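Side-chain contacts in alkylhalidase CmlS (Streptomyces venezuelae, PDB 3I3L), which is a flavin-dependent halogenase of chloramphenicol biosynthesis that carries covalently bound FAD: residues F476-G480 and G481-L485; Q523-Q526 and D527-E530. One frame throughout, in Å; residues are numbered along the deposited sequence.

Contact 1. Residues F476-G480 and G481-L485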
# COMPACT_ATOMS: atom_id res chain seq x y z
N PHE A 476 20.29 12.74 -23.79
CA PHE A 476 19.40 11.62 -23.43
C PHE A 476 19.47 10.55 -24.51
O PHE A 476 19.49 10.88 -25.69
CB PHE A 476 17.91 12.05 -23.31
CG PHE A 476 17.53 12.65 -21.98
CD1 PHE A 476 17.62 11.92 -20.82
CD2 PHE A 476 17.05 13.97 -21.91
CE1 PHE A 476 17.24 12.44 -19.59
CE2 PHE A 476 16.68 14.52 -20.69
CZ PHE A 476 16.77 13.76 -19.52
N LYS A 477 19.39 9.28 -24.10
CA LYS A 477 19.13 8.15 -25.03
C LYS A 477 17.79 7.45 -24.75
O LYS A 477 17.33 7.32 -23.58
CB LYS A 477 20.22 7.10 -24.87
CG LYS A 477 21.63 7.61 -25.16
CD LYS A 477 22.61 6.38 -25.11
CE LYS A 477 24.02 6.75 -25.50
NZ LYS A 477 24.99 5.77 -24.89
N TRP A 478 17.14 7.01 -25.80
CA TRP A 478 15.88 6.29 -25.66
C TRP A 478 16.18 4.79 -25.77
O TRP A 478 17.13 4.40 -26.46
CB TRP A 478 14.92 6.72 -26.75
CG TRP A 478 13.56 6.13 -26.76
CD1 TRP A 478 13.10 5.14 -27.58
CD2 TRP A 478 12.44 6.52 -25.93
NE1 TRP A 478 11.78 4.89 -27.30
CE2 TRP A 478 11.35 5.72 -26.31
CE3 TRP A 478 12.26 7.47 -24.94
CZ2 TRP A 478 10.09 5.83 -25.70
CZ3 TRP A 478 11.02 7.59 -24.34
CH2 TRP A 478 9.95 6.79 -24.73
N THR A 479 15.38 3.98 -25.09
CA THR A 479 15.57 2.52 -25.08
C THR A 479 14.73 1.92 -26.20
O THR A 479 13.49 2.00 -26.18
CB THR A 479 15.20 1.88 -23.71
OG1 THR A 479 15.92 2.52 -22.64
CG2 THR A 479 15.55 0.37 -23.70
N GLY A 480 15.41 1.34 -27.19
CA GLY A 480 14.78 0.94 -28.46
C GLY A 480 14.94 2.05 -29.49
O GLY A 480 15.53 3.11 -29.21
N GLY A 481 14.41 1.84 -30.68
CA GLY A 481 14.53 2.88 -31.74
C GLY A 481 13.19 3.51 -32.06
O GLY A 481 13.07 4.41 -32.91
N LYS A 482 12.15 3.04 -31.38
CA LYS A 482 10.83 3.56 -31.62
C LYS A 482 10.20 4.10 -30.34
O LYS A 482 10.41 3.56 -29.25
CB LYS A 482 10.01 2.45 -32.23
CG LYS A 482 10.46 1.07 -31.72
CD LYS A 482 9.91 -0.06 -32.63
CE LYS A 482 10.62 -1.42 -32.40
NZ LYS A 482 9.92 -2.47 -33.25
N ALA A 483 9.48 5.21 -30.48
CA ALA A 483 8.62 5.73 -29.43
C ALA A 483 7.18 5.56 -29.89
O ALA A 483 6.77 6.12 -30.93
CB ALA A 483 8.93 7.24 -29.13
N VAL A 484 6.42 4.77 -29.13
CA VAL A 484 5.02 4.51 -29.46
C VAL A 484 3.98 4.75 -28.35
O VAL A 484 4.30 4.75 -27.16
CB VAL A 484 4.80 3.08 -29.99
CG1 VAL A 484 5.62 2.85 -31.26
CG2 VAL A 484 5.13 2.06 -28.89
N LEU A 485 2.75 4.95 -28.79
CA LEU A 485 1.61 5.00 -27.90
C LEU A 485 1.03 3.59 -27.70
O LEU A 485 0.83 2.83 -28.66
CB LEU A 485 0.56 5.97 -28.43
CG LEU A 485 1.02 7.42 -28.39
CD1 LEU A 485 -0.10 8.33 -28.82
CD2 LEU A 485 1.54 7.78 -26.99
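The connection between strand 473-478 and the strand that runs on to 491, in the C-terminal domain of CmlS, is tied by the indole of Trp478, whose NE1 gives its hydrogen to the carbonyl of Lys482 four residues on. NE1 lies 2.7 Å from Lys482 O, with an N-H...O angle of 150°. The oxygen sits at the pyrrole edge, slightly tilted from the ring plane, while NE1 approaches from well above the plane of the carbonyl, 52° out of it, and so does not lie on a lone pair. The indole gets there because CG is anti to the backbone nitrogen (chi1 -178°), which carries the ring across the bend. Ala483 meets the same ring through its methyl, CB being 3.9 Å from Trp478 CZ2, above the ring plane and out toward the rim of the six-membered ring. Between strand and acceptor, Gly480 turns the chain with a positive phi, a conformation in which a CB would be jammed against the preceding carbonyl oxygen. Leu528 and Ala529 of helix 519-531 and Leu504 of strand 498-506 also touch the indole, so the ring reaches the interior of the domain. A leucine in place of Trp478 would probably leave the carbonyl of Lys482 without this donor and open a gap beside the Ala483 methyl. The contact thus illustrates how one aromatic residue can do two jobs: the buried indole has its single polar hydrogen taken up by the main chain just past the bend, while its carbon atoms pack against Ala483 and the neighbouring helix and strand.

Contact 2. Residues Q523-Q526 and D527-E530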
# COMPACT_ATOMS: atom_id res chain seq x y z
N GLN A 523 5.91 12.22 -30.67
CA GLN A 523 6.86 12.77 -31.63
C GLN A 523 8.07 13.33 -30.94
O GLN A 523 9.21 13.07 -31.36
CB GLN A 523 6.20 13.85 -32.46
CG GLN A 523 5.42 13.27 -33.60
CD GLN A 523 6.34 12.90 -34.75
OE1 GLN A 523 7.58 12.86 -34.61
NE2 GLN A 523 5.73 12.61 -35.90
N ILE A 524 7.84 14.07 -29.86
CA ILE A 524 8.92 14.51 -29.03
C ILE A 524 9.94 13.38 -28.79
O ILE A 524 11.14 13.57 -29.00
CB ILE A 524 8.45 15.07 -27.67
CG1 ILE A 524 7.50 16.26 -27.92
CG2 ILE A 524 9.67 15.39 -26.79
CD1 ILE A 524 7.02 16.99 -26.67
N PHE A 525 9.45 12.20 -28.42
CA PHE A 525 10.34 11.15 -27.94
C PHE A 525 11.00 10.36 -29.04
O PHE A 525 12.09 9.82 -28.85
CB PHE A 525 9.66 10.29 -26.87
CG PHE A 525 9.36 11.06 -25.61
CD1 PHE A 525 10.35 11.26 -24.65
CD2 PHE A 525 8.12 11.66 -25.42
CE1 PHE A 525 10.11 12.04 -23.49
CE2 PHE A 525 7.87 12.41 -24.29
CZ PHE A 525 8.87 12.62 -23.32
N GLN A 526 10.34 10.30 -30.19
CA GLN A 526 10.93 9.78 -31.42
C GLN A 526 12.13 10.66 -31.88
O GLN A 526 13.18 10.16 -32.23
CB GLN A 526 9.86 9.78 -32.52
CG GLN A 526 10.34 9.08 -33.79
CD GLN A 526 10.72 7.67 -33.46
OE1 GLN A 526 9.91 6.91 -32.88
NE2 GLN A 526 11.94 7.28 -33.81
N ASP A 527 11.94 11.97 -31.82
CA ASP A 527 12.99 12.93 -32.13
C ASP A 527 14.12 12.75 -31.14
O ASP A 527 15.30 12.70 -31.54
CB ASP A 527 12.46 14.37 -32.05
CG ASP A 527 11.46 14.71 -33.17
OD1 ASP A 527 11.43 14.02 -34.21
OD2 ASP A 527 10.70 15.69 -33.02
N LEU A 528 13.77 12.59 -29.87
CA LEU A 528 14.78 12.31 -28.86
C LEU A 528 15.58 11.02 -29.20
O LEU A 528 16.80 10.99 -29.08
CB LEU A 528 14.16 12.23 -27.45
CG LEU A 528 15.13 12.12 -26.29
CD1 LEU A 528 14.49 12.73 -25.00
CD2 LEU A 528 15.62 10.67 -26.01
N ALA A 529 14.88 9.96 -29.57
CA ALA A 529 15.56 8.67 -29.77
C ALA A 529 16.59 8.83 -30.89
O ALA A 529 17.63 8.26 -30.82
CB ALA A 529 14.57 7.58 -30.12
N GLU A 530 16.25 9.66 -31.86
CA GLU A 530 17.12 9.88 -33.01
C GLU A 530 18.24 10.89 -32.79
O GLU A 530 19.33 10.66 -33.21
CB GLU A 530 16.25 10.27 -34.22
CG GLU A 530 15.16 9.19 -34.48
CD GLU A 530 14.18 9.58 -35.59
OE1 GLU A 530 14.10 10.77 -35.95
OE2 GLU A 530 13.48 8.67 -36.09
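Gln526 and Glu530 lean together one turn apart on helix 519-531, their flat ends steeply inclined, with amide and carboxylate planes 66° apart. Gln526 NE2 donates to Glu530 OE2 at 3.1 Å, reaching the oxygen from above the carboxylate plane. The glutamine's CG is anti to its main-chain nitrogen (chi1 -172°), and a bend at chi2 (58°) then swings the amide back alongside the helix to meet Glu530, whose chain is extended beyond CG. The CG of Glu530 also passes 3.2 Å from Gln526 O. Both ends of the amide have further partners, OE1 accepting from Ala483 N and NE2 giving a second bond to Gly481 O.

Asp527 takes a different course. Its carboxylate lies beside the preceding turn, CG 3.3 Å from Gln523 O, while OD2 forms a salt bridge with Arg541 of helix 535-543. On the buried side, Phe525 and Leu528 touch loosely, CD1 to CD1 at 4.4 Å, and Ile524 CG2 stands over the centre of the phenyl ring. Beneath these side chains run regular i to i+4 backbone bonds, such as Asp527 N to Gln523 O at 3.0 Å.

An amphipathic helix results, its apolar side turned to helix 535-543 and strand 473-478. The Gln526 amide is held at both ends, which should fix its rotation, and the negative charge of Glu530 would probably polarise the N-H groups of NE2.

In the fold
Contact 1 precedes contact 2 along the chain, and both fall within the C-terminal domain, their centres about 7 Å apart. The first spans the join between strands 473-478 and 483-491, which belong to two different three-stranded antiparallel sheets; the second lies on helix 519-531, which packs against that join. The amide of Gln526 makes the polar link, reaching from the helix to the backbone of residues 481-483, and Trp478 CB rests on Ala529 CB at 3.5 Å. Helix and strand connection are therefore fastened by polar and apolar links together, away from the FAD-binding residues.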